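Local coordinates for protein 5'-Methylthioadenosine Nucleosidase (Arabidopsis thaliana, PDB 2H8G) that is a nucleosidase of the phosphorylase superfamily that holds adenine in a pocket of its mixed alpha/beta fold, at residues 128-140 / 165-179. Residues are numbered along the deposited sequence; the frame is centred on the assembly and turned at random.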
loop_
_atom_site.group_PDB
_atom_site.type_symbol
_atom_site.label_atom_id
_atom_site.label_comp_id
_atom_site.label_asym_id
_atom_site.label_seq_id
_atom_site.Cartn_x
_atom_site.Cartn_y
_atom_site.Cartn_z
ATOM N N GLY A 128 11.018 13.779 21.260
ATOM C CA GLY A 128 9.937 14.604 21.764
ATOM C C GLY A 128 9.465 15.693 20.820
ATOM O O GLY A 128 8.380 16.237 21.003
ATOM N N ASP A 129 10.273 16.024 19.818
ATOM C CA ASP A 129 9.888 17.053 18.860
ATOM C C ASP A 129 8.705 16.595 18.021
ATOM O O ASP A 129 8.646 15.441 17.601
ATOM C CB ASP A 129 11.027 17.373 17.885
ATOM C CG ASP A 129 12.162 18.135 18.523
ATOM O OD1 ASP A 129 11.957 18.757 19.586
ATOM O OD2 ASP A 129 13.263 18.126 17.936
ATOM N N VAL A 130 7.763 17.502 17.785
ATOM C CA VAL A 130 6.630 17.193 16.930
ATOM C C VAL A 130 6.841 18.070 15.706
ATOM O O VAL A 130 6.751 19.295 15.784
ATOM C CB VAL A 130 5.281 17.530 17.571
ATOM C CG1 VAL A 130 4.158 17.168 16.601
ATOM C CG2 VAL A 130 5.122 16.766 18.880
ATOM N N PHE A 131 7.148 17.422 14.589
ATOM C CA PHE A 131 7.422 18.087 13.320
ATOM C C PHE A 131 6.227 18.251 12.394
ATOM O O PHE A 131 5.316 17.425 12.377
ATOM C CB PHE A 131 8.465 17.293 12.527
ATOM C CG PHE A 131 9.887 17.542 12.930
ATOM C CD1 PHE A 131 10.398 17.043 14.125
ATOM C CD2 PHE A 131 10.736 18.244 12.080
ATOM C CE1 PHE A 131 11.737 17.243 14.461
ATOM C CE2 PHE A 131 12.068 18.442 12.409
ATOM C CZ PHE A 131 12.572 17.944 13.600
ATOM N N LEU A 132 6.271 19.320 11.602
ATOM C CA LEU A 132 5.270 19.572 10.577
ATOM C C LEU A 132 6.093 19.193 9.339
ATOM O O LEU A 132 7.184 19.720 9.145
ATOM C CB LEU A 132 4.902 21.055 10.522
ATOM C CG LEU A 132 3.743 21.432 9.602
ATOM C CD1 LEU A 132 2.459 20.771 10.087
ATOM C CD2 LEU A 132 3.589 22.942 9.596
ATOM N N VAL A 133 5.596 18.279 8.518
ATOM C CA VAL A 133 6.349 17.841 7.342
ATOM C C VAL A 133 6.219 18.748 6.117
ATOM O O VAL A 133 5.122 19.186 5.782
ATOM C CB VAL A 133 5.925 16.404 6.946
ATOM C CG1 VAL A 133 6.582 15.998 5.635
ATOM C CG2 VAL A 133 6.307 15.434 8.052
ATOM N N SER A 134 7.344 19.010 5.449
ATOM C CA SER A 134 7.367 19.846 4.246
ATOM C C SER A 134 6.980 19.022 3.015
ATOM O O SER A 134 6.051 19.372 2.287
ATOM C CB SER A 134 8.760 20.456 4.048
ATOM O OG SER A 134 9.777 19.470 4.089
ATOM N N ASP A 135 7.716 17.942 2.777
ATOM C CA ASP A 135 7.423 17.038 1.672
ATOM C C ASP A 135 7.753 15.626 2.119
ATOM O O ASP A 135 8.380 15.426 3.159
ATOM C CB ASP A 135 8.194 17.405 0.392
ATOM C CG ASP A 135 9.680 17.571 0.616
ATOM O OD1 ASP A 135 10.223 16.983 1.570
ATOM O OD2 ASP A 135 10.312 18.285 -0.192
ATOM N N VAL A 136 7.328 14.649 1.331
ATOM C CA VAL A 136 7.530 13.259 1.695
ATOM C C VAL A 136 7.976 12.405 0.517
ATOM O O VAL A 136 7.626 12.676 -0.626
ATOM C CB VAL A 136 6.222 12.691 2.290
ATOM C CG1 VAL A 136 5.117 12.711 1.233
ATOM C CG2 VAL A 136 6.454 11.300 2.836
ATOM N N VAL A 137 8.764 11.380 0.815
ATOM C CA VAL A 137 9.273 10.458 -0.190
ATOM C C VAL A 137 9.311 9.046 0.384
ATOM O O VAL A 137 9.136 8.862 1.593
ATOM C CB VAL A 137 10.729 10.815 -0.605
ATOM C CG1 VAL A 137 10.771 12.185 -1.252
ATOM C CG2 VAL A 137 11.649 10.781 0.612
ATOM N N PHE A 138 9.518 8.063 -0.493
ATOM C CA PHE A 138 9.679 6.658 -0.087
ATOM C C PHE A 138 11.168 6.353 -0.235
ATOM O O PHE A 138 11.803 6.848 -1.166
ATOM C CB PHE A 138 8.976 5.671 -1.029
ATOM C CG PHE A 138 7.479 5.657 -0.936
ATOM C CD1 PHE A 138 6.715 6.450 -1.777
ATOM C CD2 PHE A 138 6.830 4.795 -0.057
ATOM C CE1 PHE A 138 5.323 6.382 -1.756
ATOM C CE2 PHE A 138 5.440 4.721 -0.025
ATOM C CZ PHE A 138 4.685 5.512 -0.876
ATOM N N HIS A 139 11.722 5.535 0.654
ATOM C CA HIS A 139 13.128 5.154 0.527
ATOM C C HIS A 139 13.295 3.669 0.212
ATOM O O HIS A 139 14.415 3.211 -0.012
ATOM C CB HIS A 139 13.937 5.505 1.787
ATOM C CG HIS A 139 13.328 5.025 3.070
ATOM N ND1 HIS A 139 13.389 3.713 3.493
ATOM C CD2 HIS A 139 12.656 5.699 4.030
ATOM C CE1 HIS A 139 12.777 3.603 4.663
ATOM N NE2 HIS A 139 12.324 4.794 5.009
ATOM N N ASP A 140 12.197 2.915 0.163
ATOM C CA ASP A 140 12.289 1.484 -0.107
ATOM C C ASP A 140 11.560 0.978 -1.351
ATOM O O ASP A 140 11.221 -0.204 -1.441
ATOM C CB ASP A 140 11.826 0.691 1.124
ATOM C CG ASP A 140 10.333 0.820 1.387
ATOM O OD1 ASP A 140 9.695 1.750 0.846
ATOM O OD2 ASP A 140 9.802 -0.013 2.159
ATOM N N LEU A 165 2.372 27.254 11.027
ATOM C CA LEU A 165 3.769 27.142 11.418
ATOM C C LEU A 165 4.253 28.385 12.169
ATOM O O LEU A 165 5.041 28.282 13.106
ATOM C CB LEU A 165 4.630 26.908 10.172
ATOM C CG LEU A 165 6.081 26.465 10.367
ATOM C CD1 LEU A 165 6.117 25.125 11.079
ATOM C CD2 LEU A 165 6.764 26.356 9.012
ATOM N N LYS A 166 3.770 29.553 11.759
ATOM C CA LYS A 166 4.155 30.815 12.387
ATOM C C LYS A 166 3.510 30.997 13.765
ATOM O O LYS A 166 3.947 31.831 14.564
ATOM C CB LYS A 166 3.772 31.984 11.471
ATOM C CG LYS A 166 4.078 33.351 12.047
ATOM C CD LYS A 166 5.547 33.469 12.407
ATOM C CE LYS A 166 5.781 34.678 13.290
ATOM N NZ LYS A 166 4.968 34.583 14.532
ATOM N N GLU A 167 2.475 30.212 14.037
ATOM C CA GLU A 167 1.758 30.280 15.305
ATOM C C GLU A 167 2.254 29.232 16.292
ATOM O O GLU A 167 2.515 29.530 17.459
ATOM C CB GLU A 167 0.264 30.072 15.060
ATOM C CG GLU A 167 -0.569 29.884 16.317
ATOM C CD GLU A 167 -1.056 31.189 16.898
ATOM O OE1 GLU A 167 -0.215 32.004 17.336
ATOM O OE2 GLU A 167 -2.287 31.400 16.910
ATOM N N LEU A 168 2.379 27.997 15.817
ATOM C CA LEU A 168 2.823 26.899 16.665
ATOM C C LEU A 168 4.339 26.723 16.687
ATOM O O LEU A 168 4.877 26.056 17.569
ATOM C CB LEU A 168 2.155 25.596 16.219
ATOM C CG LEU A 168 0.653 25.456 16.490
ATOM C CD1 LEU A 168 -0.125 26.541 15.778
ATOM C CD2 LEU A 168 0.187 24.087 16.023
ATOM N N ASN A 169 5.016 27.326 15.715
ATOM C CA ASN A 169 6.472 27.251 15.604
ATOM C C ASN A 169 6.995 25.826 15.728
ATOM O O ASN A 169 7.862 25.523 16.551
ATOM C CB ASN A 169 7.131 28.144 16.658
ATOM C CG ASN A 169 8.638 28.234 16.489
ATOM O OD1 ASN A 169 9.145 28.373 15.375
ATOM N ND2 ASN A 169 9.358 28.170 17.596
ATOM N N LEU A 170 6.457 24.946 14.896
ATOM C CA LEU A 170 6.889 23.562 14.897
ATOM C C LEU A 170 8.087 23.460 13.970
ATOM O O LEU A 170 8.215 24.243 13.027
ATOM C CB LEU A 170 5.764 22.658 14.384
ATOM C CG LEU A 170 4.457 22.680 15.182
ATOM C CD1 LEU A 170 3.411 21.814 14.491
ATOM C CD2 LEU A 170 4.718 22.177 16.594
ATOM N N LYS A 171 8.982 22.523 14.253
ATOM C CA LYS A 171 10.131 22.317 13.386
ATOM C C LYS A 171 9.580 21.679 12.120
ATOM O O LYS A 171 8.509 21.074 12.141
ATOM C CB LYS A 171 11.140 21.382 14.045
ATOM C CG LYS A 171 11.752 21.954 15.309
ATOM C CD LYS A 171 12.590 20.919 16.028
ATOM C CE LYS A 171 12.941 21.398 17.426
ATOM N NZ LYS A 171 13.755 22.637 17.401
ATOM N N ILE A 172 10.295 21.831 11.014
ATOM C CA ILE A 172 9.848 21.256 9.757
ATOM C C ILE A 172 10.979 20.459 9.118
ATOM O O ILE A 172 12.153 20.671 9.416
ATOM C CB ILE A 172 9.360 22.358 8.780
ATOM C CG1 ILE A 172 8.665 21.718 7.575
ATOM C CG2 ILE A 172 10.530 23.215 8.340
ATOM C CD1 ILE A 172 7.887 22.695 6.704
ATOM N N GLY A 173 10.614 19.520 8.256
ATOM C CA GLY A 173 11.611 18.712 7.588
ATOM C C GLY A 173 10.953 17.735 6.645
ATOM O O GLY A 173 9.728 17.611 6.624
ATOM N N ARG A 174 11.770 17.054 5.850
ATOM C CA ARG A 174 11.276 16.066 4.902
ATOM C C ARG A 174 11.128 14.727 5.616
ATOM O O ARG A 174 11.923 14.390 6.495
ATOM C CB ARG A 174 12.254 15.929 3.723
ATOM C CG ARG A 174 12.015 14.702 2.857
ATOM C CD ARG A 174 12.897 14.709 1.618
ATOM N NE ARG A 174 12.528 15.789 0.710
ATOM C CZ ARG A 174 13.144 16.042 -0.440
ATOM N NH1 ARG A 174 14.167 15.293 -0.826
ATOM N NH2 ARG A 174 12.727 17.039 -1.208
ATOM N N LEU A 175 10.096 13.981 5.227
ATOM C CA LEU A 175 9.795 12.674 5.787
ATOM C C LEU A 175 10.087 11.587 4.751
ATOM O O LEU A 175 9.736 11.735 3.581
ATOM C CB LEU A 175 8.311 12.609 6.173
ATOM C CG LEU A 175 7.754 11.246 6.609
ATOM C CD1 LEU A 175 8.469 10.782 7.860
ATOM C CD2 LEU A 175 6.251 11.353 6.859
ATOM N N SER A 176 10.729 10.504 5.179
ATOM C CA SER A 176 11.033 9.392 4.286
ATOM C C SER A 176 10.337 8.156 4.851
ATOM O O SER A 176 10.547 7.780 6.015
ATOM C CB SER A 176 12.546 9.181 4.189
ATOM O OG SER A 176 12.845 8.259 3.156
ATOM N N THR A 177 9.508 7.544 4.012
ATOM C CA THR A 177 8.696 6.389 4.365
ATOM C C THR A 177 9.187 5.063 3.807
ATOM O O THR A 177 9.666 4.993 2.676
ATOM C CB THR A 177 7.252 6.605 3.844
ATOM O OG1 THR A 177 6.699 7.769 4.472
ATOM C CG2 THR A 177 6.374 5.387 4.110
ATOM N N GLY A 178 9.037 4.013 4.606
ATOM C CA GLY A 178 9.402 2.675 4.188
ATOM C C GLY A 178 8.645 1.699 5.070
ATOM O O GLY A 178 8.249 2.057 6.179
ATOM N N ASP A 179 8.448 0.470 4.611
ATOM C CA ASP A 179 7.717 -0.492 5.424
ATOM C C ASP A 179 8.514 -1.256 6.465
ATOM O O ASP A 179 7.999 -2.202 7.062
ATOM C CB ASP A 179 6.972 -1.478 4.534
ATOM C CG ASP A 179 5.703 -0.888 3.986
ATOM O OD1 ASP A 179 5.713 -0.395 2.840
ATOM O OD2 ASP A 179 4.696 -0.899 4.721
HETATM O O HOH W 1 8.593 21.049 16.762
HETATM O O HOH W 2 6.984 1.584 1.240
#
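Arg174 and Asp135 form a side-on salt bridge between two neighbouring parallel strands of the central mixed sheet of this phosphorylase-superfamily fold. In Arg174, CB and CG pass close to Asp135 OD1, and CD lies 3.5 Å from the same oxygen. The chain then bends at chi3 (-67°), which brings the NE and NH2 edge of the guanidinium to the carboxylate. Arg174 NE bonds to Asp135 OD1 at 2.7 Å. Arg174 NH2 reaches Asp135 OD2 at 2.9 Å. Both oxygens lie near the guanidinium plane, but both nitrogens come from above the carboxylate plane, and the two groups are turned 49° apart. NH1 goes to the carbonyl of Asn194, and Gln157 also binds Asp135 OD2; each partner thus has a further bond outside the pair.

Beyond this pair, backbone bonds join Val137 N to Leu175 O, Thr177 N to Val137 O and His139 N to Thr177 O. The 130-138 strand turns a corner at Ser134. Before it, Leu132 N bonds to Lys171 O at 2.9 Å, and Lys171 CB sits over one face of the Phe131 ring in a CH-pi contact, 3.7 Å from its centroid. A water links Val130 O to Lys171 N.

At the far end, Asp140 OD2 accepts the Asp179 N-H at 2.8 Å. The His139 side chain is about 6 Å from the bound adenine. Strand 130-138 also pairs with antiparallel strand 217-226, and strand 171-177 with parallel strand 198-200. Helix 233-259 packs against Val130 and Leu170.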